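PDB 3LKE: enoyl-CoA hydratase from Bacillus halodurans, which is named as an enoyl-CoA hydratase of the crotonase family and probably acts on acyl-CoA thioesters, though its exact reaction is not established. Local coordinates for residues 143-152 against 227-238; 28-37 against 85-96. All coordinates share one frame; numbering follows the deposited sequence.

Contact 1: 143-152 against 227-238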
loop_
_atom_site.group_PDB
_atom_site.type_symbol
_atom_site.label_atom_id
_atom_site.label_comp_id
_atom_site.label_asym_id
_atom_site.label_seq_id
_atom_site.Cartn_x
_atom_site.Cartn_y
_atom_site.Cartn_z
ATOM N N ILE A 143 4.215 -22.399 -13.165
ATOM C CA ILE A 143 2.848 -22.178 -12.713
ATOM C C ILE A 143 2.625 -20.774 -12.155
ATOM O O ILE A 143 3.577 -20.022 -11.936
ATOM C CB ILE A 143 2.422 -23.211 -11.680
ATOM C CG1 ILE A 143 3.314 -23.116 -10.446
ATOM C CG2 ILE A 143 2.479 -24.615 -12.294
ATOM C CD1 ILE A 143 2.750 -23.865 -9.257
ATOM N N SER A 144 1.356 -20.424 -11.951
ATOM C CA SER A 144 0.995 -19.125 -11.378
ATOM C C SER A 144 0.863 -19.255 -9.865
ATOM O O SER A 144 0.722 -20.359 -9.344
ATOM C CB SER A 144 -0.315 -18.626 -11.976
ATOM O OG SER A 144 -1.260 -19.688 -12.059
ATOM N N PRO A 145 0.918 -18.127 -9.147
ATOM C CA PRO A 145 0.839 -18.225 -7.685
ATOM C C PRO A 145 -0.570 -18.584 -7.259
ATOM O O PRO A 145 -1.538 -18.107 -7.855
ATOM C CB PRO A 145 1.162 -16.806 -7.211
ATOM C CG PRO A 145 1.709 -16.089 -8.421
ATOM C CD PRO A 145 1.109 -16.743 -9.608
ATOM N N ASP A 146 -0.679 -19.422 -6.236
ATOM C CA ASP A 146 -1.973 -19.822 -5.726
ATOM C C ASP A 146 -2.021 -19.740 -4.200
ATOM O O ASP A 146 -1.105 -19.186 -3.572
ATOM C CB ASP A 146 -2.299 -21.239 -6.199
ATOM C CG ASP A 146 -1.379 -22.276 -5.580
ATOM O OD1 ASP A 146 -0.369 -21.880 -4.950
ATOM O OD2 ASP A 146 -1.663 -23.481 -5.720
ATOM N N LEU A 147 -3.099 -20.273 -3.624
ATOM C CA LEU A 147 -3.356 -20.214 -2.179
ATOM C C LEU A 147 -3.255 -18.799 -1.613
ATOM O O LEU A 147 -2.818 -18.592 -0.476
ATOM C CB LEU A 147 -2.435 -21.173 -1.432
ATOM C CG LEU A 147 -2.497 -22.589 -2.014
ATOM C CD1 LEU A 147 -1.767 -23.569 -1.098
ATOM C CD2 LEU A 147 -3.935 -23.043 -2.230
ATOM N N GLY A 148 -3.679 -17.829 -2.419
ATOM C CA GLY A 148 -3.686 -16.431 -2.004
ATOM C C GLY A 148 -2.413 -15.648 -2.273
ATOM O O GLY A 148 -2.372 -14.432 -2.053
ATOM N N ALA A 149 -1.366 -16.318 -2.742
ATOM C CA ALA A 149 -0.071 -15.669 -2.897
ATOM C C ALA A 149 -0.146 -14.443 -3.834
ATOM O O ALA A 149 0.548 -13.433 -3.617
ATOM C CB ALA A 149 0.964 -16.665 -3.400
ATOM N N SER A 150 -0.990 -14.533 -4.863
ATOM C CA SER A 150 -1.145 -13.407 -5.788
ATOM C C SER A 150 -1.861 -12.216 -5.156
ATOM O O SER A 150 -1.744 -11.095 -5.654
ATOM C CB SER A 150 -1.845 -13.831 -7.091
ATOM O OG SER A 150 -3.247 -13.973 -6.910
ATOM N N TYR A 151 -2.597 -12.457 -4.069
ATOM C CA TYR A 151 -3.243 -11.391 -3.299
ATOM C C TYR A 151 -2.279 -10.831 -2.233
ATOM O O TYR A 151 -2.047 -9.625 -2.131
ATOM C CB TYR A 151 -4.515 -11.928 -2.615
ATOM C CG TYR A 151 -5.209 -10.899 -1.760
ATOM C CD1 TYR A 151 -6.106 -9.996 -2.324
ATOM C CD2 TYR A 151 -4.951 -10.810 -0.389
ATOM C CE1 TYR A 151 -6.731 -9.046 -1.554
ATOM C CE2 TYR A 151 -5.564 -9.858 0.392
ATOM C CZ TYR A 151 -6.451 -8.976 -0.198
ATOM O OH TYR A 151 -7.066 -8.012 0.566
ATOM N N PHE A 152 -1.698 -11.731 -1.442
ATOM C CA PHE A 152 -0.901 -11.288 -0.309
ATOM C C PHE A 152 0.467 -10.743 -0.649
ATOM O O PHE A 152 0.857 -9.715 -0.109
ATOM C CB PHE A 152 -0.773 -12.394 0.749
ATOM C CG PHE A 152 -2.057 -12.685 1.454
ATOM C CD1 PHE A 152 -2.534 -11.806 2.411
ATOM C CD2 PHE A 152 -2.787 -13.838 1.163
ATOM C CE1 PHE A 152 -3.713 -12.059 3.077
ATOM C CE2 PHE A 152 -3.981 -14.098 1.818
ATOM C CZ PHE A 152 -4.449 -13.205 2.775
ATOM N N LEU A 227 -10.335 -10.948 -1.558
ATOM C CA LEU A 227 -9.512 -12.149 -1.450
ATOM C C LEU A 227 -10.287 -13.342 -2.010
ATOM O O LEU A 227 -9.755 -14.166 -2.770
ATOM C CB LEU A 227 -9.120 -12.400 0.016
ATOM C CG LEU A 227 -8.423 -13.734 0.311
ATOM C CD1 LEU A 227 -7.198 -13.923 -0.607
ATOM C CD2 LEU A 227 -8.037 -13.804 1.780
ATOM N N LYS A 228 -11.554 -13.434 -1.630
ATOM C CA LYS A 228 -12.363 -14.560 -2.071
ATOM C C LYS A 228 -12.385 -14.611 -3.590
ATOM O O LYS A 228 -12.176 -15.674 -4.191
ATOM C CB LYS A 228 -13.784 -14.484 -1.513
ATOM C CG LYS A 228 -14.700 -15.580 -2.069
ATOM C CD LYS A 228 -16.034 -15.647 -1.332
ATOM C CE LYS A 228 -16.990 -14.554 -1.782
ATOM N NZ LYS A 228 -18.357 -14.757 -1.210
ATOM N N GLN A 229 -12.624 -13.462 -4.212
ATOM C CA GLN A 229 -12.647 -13.401 -5.664
ATOM C C GLN A 229 -11.291 -13.728 -6.278
ATOM O O GLN A 229 -11.214 -14.370 -7.322
ATOM C CB GLN A 229 -13.129 -12.039 -6.147
ATOM C CG GLN A 229 -14.532 -11.693 -5.712
ATOM C CD GLN A 229 -14.962 -10.336 -6.223
ATOM O OE1 GLN A 229 -14.394 -9.818 -7.189
ATOM N NE2 GLN A 229 -15.963 -9.747 -5.576
ATOM N N GLN A 230 -10.219 -13.290 -5.630
ATOM C CA GLN A 230 -8.893 -13.539 -6.168
ATOM C C GLN A 230 -8.559 -15.040 -6.089
ATOM O O GLN A 230 -7.930 -15.592 -6.988
ATOM C CB GLN A 230 -7.840 -12.703 -5.431
ATOM C CG GLN A 230 -6.467 -12.799 -6.060
ATOM C CD GLN A 230 -5.865 -11.448 -6.381
ATOM O OE1 GLN A 230 -6.552 -10.426 -6.367
ATOM N NE2 GLN A 230 -4.573 -11.435 -6.669
ATOM N N LEU A 231 -8.978 -15.689 -5.010
ATOM C CA LEU A 231 -8.735 -17.128 -4.850
ATOM C C LEU A 231 -9.410 -17.888 -5.996
ATOM O O LEU A 231 -8.863 -18.854 -6.538
ATOM C CB LEU A 231 -9.256 -17.609 -3.499
ATOM C CG LEU A 231 -8.416 -17.118 -2.311
ATOM C CD1 LEU A 231 -9.074 -17.380 -0.958
ATOM C CD2 LEU A 231 -7.047 -17.784 -2.372
ATOM N N GLU A 232 -10.596 -17.429 -6.376
ATOM C CA GLU A 232 -11.331 -18.061 -7.475
ATOM C C GLU A 232 -10.544 -17.929 -8.775
ATOM O O GLU A 232 -10.378 -18.895 -9.522
ATOM C CB GLU A 232 -12.724 -17.447 -7.613
ATOM C CG GLU A 232 -13.656 -17.763 -6.452
ATOM C CD GLU A 232 -14.909 -16.895 -6.439
ATOM O OE1 GLU A 232 -15.799 -17.150 -5.596
ATOM O OE2 GLU A 232 -14.995 -15.949 -7.259
ATOM N N GLN A 233 -10.034 -16.728 -9.030
ATOM C CA GLN A 233 -9.226 -16.486 -10.212
ATOM C C GLN A 233 -7.933 -17.298 -10.220
ATOM O O GLN A 233 -7.541 -17.837 -11.250
ATOM C CB GLN A 233 -8.932 -14.987 -10.353
ATOM C CG GLN A 233 -10.155 -14.175 -10.730
ATOM C CD GLN A 233 -10.795 -14.682 -12.016
ATOM O OE1 GLN A 233 -10.103 -14.972 -12.995
ATOM N NE2 GLN A 233 -12.121 -14.806 -12.010
ATOM N N GLU A 234 -7.266 -17.387 -9.075
ATOM C CA GLU A 234 -6.057 -18.192 -8.994
ATOM C C GLU A 234 -6.378 -19.630 -9.395
ATOM O O GLU A 234 -5.597 -20.289 -10.084
ATOM C CB GLU A 234 -5.488 -18.186 -7.567
ATOM C CG GLU A 234 -4.917 -16.835 -7.125
ATOM C CD GLU A 234 -4.360 -16.902 -5.717
ATOM O OE1 GLU A 234 -4.716 -17.865 -5.000
ATOM O OE2 GLU A 234 -3.578 -16.002 -5.333
ATOM N N THR A 235 -7.526 -20.107 -8.929
ATOM C CA THR A 235 -7.970 -21.469 -9.228
ATOM C C THR A 235 -8.074 -21.663 -10.740
ATOM O O THR A 235 -7.488 -22.592 -11.296
ATOM C CB THR A 235 -9.312 -21.765 -8.550
ATOM O OG1 THR A 235 -9.158 -21.646 -7.129
ATOM C CG2 THR A 235 -9.804 -23.183 -8.894
ATOM N N GLU A 236 -8.779 -20.754 -11.408
ATOM C CA GLU A 236 -8.991 -20.896 -12.845
ATOM C C GLU A 236 -7.683 -20.822 -13.620
ATOM O O GLU A 236 -7.491 -21.573 -14.576
ATOM C CB GLU A 236 -9.998 -19.866 -13.365
ATOM C CG GLU A 236 -11.371 -20.003 -12.738
ATOM C CD GLU A 236 -11.994 -21.380 -12.972
ATOM O OE1 GLU A 236 -11.751 -21.977 -14.043
ATOM O OE2 GLU A 236 -12.725 -21.856 -12.086
ATOM N N GLU A 237 -6.780 -19.923 -13.215
ATOM C CA GLU A 237 -5.512 -19.775 -13.927
ATOM C C GLU A 237 -4.630 -21.002 -13.747
ATOM O O GLU A 237 -3.962 -21.435 -14.680
ATOM C CB GLU A 237 -4.739 -18.525 -13.476
ATOM C CG GLU A 237 -5.445 -17.194 -13.739
ATOM C CD GLU A 237 -5.654 -16.889 -15.223
ATOM O OE1 GLU A 237 -4.892 -17.399 -16.077
ATOM O OE2 GLU A 237 -6.581 -16.109 -15.526
ATOM N N LEU A 238 -4.605 -21.552 -12.539
ATOM C CA LEU A 238 -3.749 -22.703 -12.275
ATOM C C LEU A 238 -4.281 -23.940 -12.997
ATOM O O LEU A 238 -3.511 -24.731 -13.528
ATOM C CB LEU A 238 -3.647 -22.977 -10.771
ATOM C CG LEU A 238 -2.517 -23.935 -10.389
ATOM C CD1 LEU A 238 -1.168 -23.356 -10.790
ATOM C CD2 LEU A 238 -2.541 -24.262 -8.899
HETATM O O HOH W 1 -2.865 -19.634 -9.875
HETATM O O HOH W 2 -5.514 -20.679 -5.033
#
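The turn that leads into helix 149-157 is gripped at its helix-starting end by the carboxylate of E234, reaching across from helix 223-241. The bend itself is a type I' turn from D146 to A149, and G148 occupies the N-cap position with backbone angles that call for glycine. E234 OE1 takes the amide of G148 with its syn lone pair, N to OE1 2.8 Å and 160° at the hydrogen. E234 OE2 has two donors from one residue. S150 N meets it nearly head-on to the C-O bond at 3.0 Å, while S150 OG donates to the anti lone pair of OE2 at 2.6 Å. The S150 hydroxyl sits between its own backbone N and carbonyl carbon (chi1 77°), where it also accepts from Q230 NE2 at 2.9 Å, in the plane of that amide. Facing a helix start, the buried carboxylate is probably stabilised in its charged form. With an alanine here instead of E234, the amides of G148 and S150 would probably lose the carboxylate that takes them both, one on each oxygen, and the S150 hydroxyl would be freer to turn. Two waters fill in: one joins S144 OG and P145 O to E234 O, the other links L147 N to E234 OE1. Apolar contacts flank this polar centre. L227 CB lies over the face of the Y151 ring, 4.2 Å from its centroid, and L227 CD2 touches F152 CZ. Toward the other end, L238 CD1 rests on I143 CB at 3.7 Å. E237 turns its charge instead to K217 of the second subunit, and L218 of that subunit packs on S150 and Q230. Such a C-terminal helix, folded against the chain's core and facing a neighbouring subunit, is characteristic of the crotonase fold.

Contact 2: 28-37 against 85-96; sequences LDAELGTSLL and EVLHVLNHCVLE
Helices 30-37 and 85-96 run side by side in the same direction, their axes crossing at 32° and coming within 8.7 Å as A30 meets V86, G33 meets L90 and L37 meets C93. G33 lies in the middle, and its lack of a side chain lets two residues press on its main chain. V89 holds CG1 anti to its backbone N (chi1 179°) and brings that methyl to 3.3 Å from G33 C, a tight fit, while L90 CD2 approaches G33 CA at 3.7 Å. The other methyl of L90, CD1, touches L28 CB. Further along, C93 SG fits against L37 CB at 3.7 Å and also touches L36 CG. L37 is a knob in a hole formed by V89, H92, C93 and E96; its CD1 lies 3.9 Å from H92 CB. The carboxylate of E96 itself goes to R41, farther along the first helix. At the start of that helix, N-cap D29 accepts from L32 N through OD1 at 2.8 Å, and its OD2 binds K24 and Y21. This knob-into-hole packing over a glycine joins two inclined helices of the crotonase-like fold, which follow strands 14-19 and 51-56 of its sheet.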
loop_
_atom_site.group_PDB
_atom_site.type_symbol
_atom_site.label_atom_id
_atom_site.label_comp_id
_atom_site.label_asym_id
_atom_site.label_seq_id
_atom_site.Cartn_x
_atom_site.Cartn_y
_atom_site.Cartn_z
ATOM N N LEU A 28 0.958 -29.977 1.778
ATOM C CA LEU A 28 -0.449 -29.639 1.662
ATOM C C LEU A 28 -1.138 -30.518 0.629
ATOM O O LEU A 28 -0.818 -30.466 -0.557
ATOM C CB LEU A 28 -0.608 -28.158 1.287
ATOM C CG LEU A 28 0.198 -27.182 2.141
ATOM C CD1 LEU A 28 -0.056 -25.739 1.684
ATOM C CD2 LEU A 28 -0.150 -27.336 3.592
ATOM N N ASP A 29 -2.066 -31.345 1.094
ATOM C CA ASP A 29 -2.932 -32.099 0.200
ATOM C C ASP A 29 -4.343 -32.008 0.742
ATOM O O ASP A 29 -4.585 -31.309 1.722
ATOM C CB ASP A 29 -2.482 -33.561 0.063
ATOM C CG ASP A 29 -2.488 -34.315 1.383
ATOM O OD1 ASP A 29 -3.185 -33.900 2.340
ATOM O OD2 ASP A 29 -1.789 -35.352 1.452
ATOM N N ALA A 30 -5.279 -32.698 0.103
ATOM C CA ALA A 30 -6.677 -32.578 0.487
ATOM C C ALA A 30 -6.947 -33.134 1.887
ATOM O O ALA A 30 -7.812 -32.633 2.605
ATOM C CB ALA A 30 -7.566 -33.251 -0.545
ATOM N N GLU A 31 -6.206 -34.170 2.272
ATOM C CA GLU A 31 -6.387 -34.791 3.581
ATOM C C GLU A 31 -5.978 -33.843 4.705
ATOM O O GLU A 31 -6.754 -33.562 5.615
ATOM C CB GLU A 31 -5.587 -36.092 3.668
ATOM C CG GLU A 31 -5.955 -36.973 4.842
ATOM C CD GLU A 31 -5.397 -38.381 4.712
ATOM O OE1 GLU A 31 -4.829 -38.708 3.646
ATOM O OE2 GLU A 31 -5.519 -39.156 5.680
ATOM N N LEU A 32 -4.750 -33.350 4.636
ATOM C CA LEU A 32 -4.292 -32.366 5.609
ATOM C C LEU A 32 -5.168 -31.107 5.544
ATOM O O LEU A 32 -5.590 -30.576 6.570
ATOM C CB LEU A 32 -2.822 -32.004 5.378
ATOM C CG LEU A 32 -2.328 -30.930 6.352
ATOM C CD1 LEU A 32 -0.898 -31.197 6.781
ATOM C CD2 LEU A 32 -2.476 -29.509 5.765
ATOM N N GLY A 33 -5.442 -30.639 4.332
ATOM C CA GLY A 33 -6.231 -29.434 4.160
ATOM C C GLY A 33 -7.577 -29.562 4.839
ATOM O O GLY A 33 -8.027 -28.662 5.545
ATOM N N THR A 34 -8.220 -30.706 4.645
ATOM C CA THR A 34 -9.538 -30.926 5.219
ATOM C C THR A 34 -9.524 -30.847 6.746
ATOM O O THR A 34 -10.417 -30.263 7.357
ATOM C CB THR A 34 -10.113 -32.276 4.764
ATOM O OG1 THR A 34 -10.236 -32.280 3.334
ATOM C CG2 THR A 34 -11.475 -32.508 5.401
ATOM N N SER A 35 -8.507 -31.437 7.360
ATOM C CA SER A 35 -8.397 -31.444 8.811
ATOM C C SER A 35 -8.028 -30.056 9.314
ATOM O O SER A 35 -8.500 -29.600 10.361
ATOM C CB SER A 35 -7.349 -32.468 9.247
ATOM O OG SER A 35 -7.762 -33.780 8.880
ATOM N N LEU A 36 -7.181 -29.383 8.549
ATOM C CA LEU A 36 -6.782 -28.032 8.889
ATOM C C LEU A 36 -7.987 -27.096 8.856
ATOM O O LEU A 36 -8.199 -26.318 9.784
ATOM C CB LEU A 36 -5.693 -27.556 7.934
ATOM C CG LEU A 36 -5.238 -26.112 8.117
ATOM C CD1 LEU A 36 -4.704 -25.866 9.524
ATOM C CD2 LEU A 36 -4.189 -25.782 7.077
ATOM N N LEU A 37 -8.778 -27.181 7.794
ATOM C CA LEU A 37 -9.964 -26.339 7.663
ATOM C C LEU A 37 -10.889 -26.534 8.862
ATOM O O LEU A 37 -11.379 -25.569 9.460
ATOM C CB LEU A 37 -10.706 -26.671 6.368
ATOM C CG LEU A 37 -11.974 -25.869 6.076
ATOM C CD1 LEU A 37 -11.699 -24.359 6.096
ATOM C CD2 LEU A 37 -12.531 -26.296 4.731
ATOM N N GLU A 85 -10.616 -29.894 -6.323
ATOM C CA GLU A 85 -10.957 -30.350 -4.979
ATOM C C GLU A 85 -9.960 -29.838 -3.936
ATOM O O GLU A 85 -10.364 -29.298 -2.903
ATOM C CB GLU A 85 -11.035 -31.883 -4.938
ATOM C CG GLU A 85 -11.166 -32.466 -3.543
ATOM C CD GLU A 85 -11.288 -33.986 -3.561
ATOM O OE1 GLU A 85 -11.767 -34.536 -4.583
ATOM O OE2 GLU A 85 -10.906 -34.625 -2.556
ATOM N N VAL A 86 -8.666 -29.996 -4.206
ATOM C CA VAL A 86 -7.653 -29.613 -3.226
ATOM C C VAL A 86 -7.527 -28.088 -3.129
ATOM O O VAL A 86 -7.370 -27.542 -2.039
ATOM C CB VAL A 86 -6.276 -30.264 -3.507
ATOM C CG1 VAL A 86 -5.727 -29.825 -4.835
ATOM C CG2 VAL A 86 -5.289 -29.937 -2.387
ATOM N N LEU A 87 -7.625 -27.414 -4.268
ATOM C CA LEU A 87 -7.615 -25.958 -4.282
ATOM C C LEU A 87 -8.780 -25.435 -3.465
ATOM O O LEU A 87 -8.646 -24.463 -2.728
ATOM C CB LEU A 87 -7.677 -25.428 -5.717
ATOM C CG LEU A 87 -6.349 -25.582 -6.453
ATOM C CD1 LEU A 87 -6.474 -25.217 -7.933
ATOM C CD2 LEU A 87 -5.258 -24.740 -5.764
ATOM N N HIS A 88 -9.920 -26.108 -3.578
ATOM C CA HIS A 88 -11.124 -25.678 -2.894
ATOM C C HIS A 88 -10.921 -25.691 -1.379
ATOM O O HIS A 88 -11.214 -24.711 -0.694
ATOM C CB HIS A 88 -12.313 -26.563 -3.309
ATOM C CG HIS A 88 -13.594 -26.237 -2.603
ATOM N ND1 HIS A 88 -14.333 -25.107 -2.884
ATOM C CD2 HIS A 88 -14.276 -26.902 -1.642
ATOM C CE1 HIS A 88 -15.408 -25.084 -2.116
ATOM N NE2 HIS A 88 -15.400 -26.163 -1.356
ATOM N N VAL A 89 -10.417 -26.809 -0.863
ATOM C CA VAL A 89 -10.195 -26.953 0.568
ATOM C C VAL A 89 -9.106 -25.997 1.051
ATOM O O VAL A 89 -9.274 -25.309 2.051
ATOM C CB VAL A 89 -9.827 -28.408 0.938
ATOM C CG1 VAL A 89 -9.571 -28.528 2.431
ATOM C CG2 VAL A 89 -10.950 -29.356 0.518
ATOM N N LEU A 90 -7.997 -25.937 0.325
ATOM C CA LEU A 90 -6.891 -25.079 0.749
ATOM C C LEU A 90 -7.225 -23.593 0.614
ATOM O O LEU A 90 -6.823 -22.799 1.452
ATOM C CB LEU A 90 -5.603 -25.428 0.006
ATOM C CG LEU A 90 -5.047 -26.837 0.255
ATOM C CD1 LEU A 90 -3.804 -27.081 -0.585
ATOM C CD2 LEU A 90 -4.758 -27.073 1.738
ATOM N N ASN A 91 -7.970 -23.209 -0.419
ATOM C CA ASN A 91 -8.414 -21.812 -0.492
ATOM C C ASN A 91 -9.312 -21.466 0.692
ATOM O O ASN A 91 -9.240 -20.368 1.249
ATOM C CB ASN A 91 -9.137 -21.511 -1.805
ATOM C CG ASN A 91 -8.204 -21.458 -2.982
ATOM O OD1 ASN A 91 -6.981 -21.336 -2.824
ATOM N ND2 ASN A 91 -8.770 -21.545 -4.186
ATOM N N HIS A 92 -10.171 -22.398 1.089
ATOM C CA HIS A 92 -10.998 -22.123 2.252
ATOM C C HIS A 92 -10.194 -21.970 3.534
ATOM O O HIS A 92 -10.517 -21.126 4.365
ATOM C CB HIS A 92 -12.131 -23.137 2.405
ATOM C CG HIS A 92 -13.355 -22.764 1.630
ATOM N ND1 HIS A 92 -14.215 -21.765 2.038
ATOM C CD2 HIS A 92 -13.849 -23.232 0.460
ATOM C CE1 HIS A 92 -15.190 -21.641 1.157
ATOM N NE2 HIS A 92 -14.994 -22.520 0.191
ATOM N N CYS A 93 -9.138 -22.769 3.700
ATOM C CA CYS A 93 -8.240 -22.559 4.834
ATOM C C CYS A 93 -7.727 -21.116 4.847
ATOM O O CYS A 93 -7.758 -20.446 5.873
ATOM C CB CYS A 93 -7.054 -23.506 4.781
ATOM S SG CYS A 93 -7.502 -25.228 5.098
ATOM N N VAL A 94 -7.244 -20.645 3.702
ATOM C CA VAL A 94 -6.712 -19.271 3.633
ATOM C C VAL A 94 -7.769 -18.223 4.010
ATOM O O VAL A 94 -7.513 -17.302 4.791
ATOM C CB VAL A 94 -6.137 -18.939 2.229
ATOM C CG1 VAL A 94 -5.763 -17.457 2.147
ATOM C CG2 VAL A 94 -4.934 -19.824 1.919
ATOM N N LEU A 95 -8.959 -18.370 3.444
ATOM C CA LEU A 95 -10.024 -17.396 3.637
ATOM C C LEU A 95 -10.499 -17.405 5.090
ATOM O O LEU A 95 -10.732 -16.357 5.681
ATOM C CB LEU A 95 -11.176 -17.686 2.666
ATOM C CG LEU A 95 -12.260 -16.616 2.532
ATOM C CD1 LEU A 95 -11.639 -15.271 2.208
ATOM C CD2 LEU A 95 -13.265 -17.049 1.457
ATOM N N GLU A 96 -10.617 -18.601 5.661
ATOM C CA GLU A 96 -11.068 -18.773 7.054
ATOM C C GLU A 96 -10.067 -18.282 8.094
ATOM O O GLU A 96 -10.448 -17.828 9.167
ATOM C CB GLU A 96 -11.419 -20.238 7.314
ATOM C CG GLU A 96 -12.472 -20.765 6.377
ATOM C CD GLU A 96 -13.848 -20.790 6.996
ATOM O OE1 GLU A 96 -14.007 -20.282 8.133
ATOM O OE2 GLU A 96 -14.768 -21.311 6.335
#

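Overall arrangement
From the N terminus, the chain makes strands 6-10 and 14-19 and then helix 30-45, the first half of contact 2. Strand 51-56 and helix 68-76 follow before helix 81-98 returns to close that loop. After strands 103-108 and 125-129 the chain reaches 143-152, and a largely helical excursion runs on to 227-238, where contact 1 closes. The two loops are therefore in series, neither nested nor crossing. In space they meet on helix 81-98: one side faces helix 30-45, while N91 and V94 meet L147, and N91 also meets T235. That helix thus links the sheet-containing core to the C-terminal helices, which also reach the second subunit.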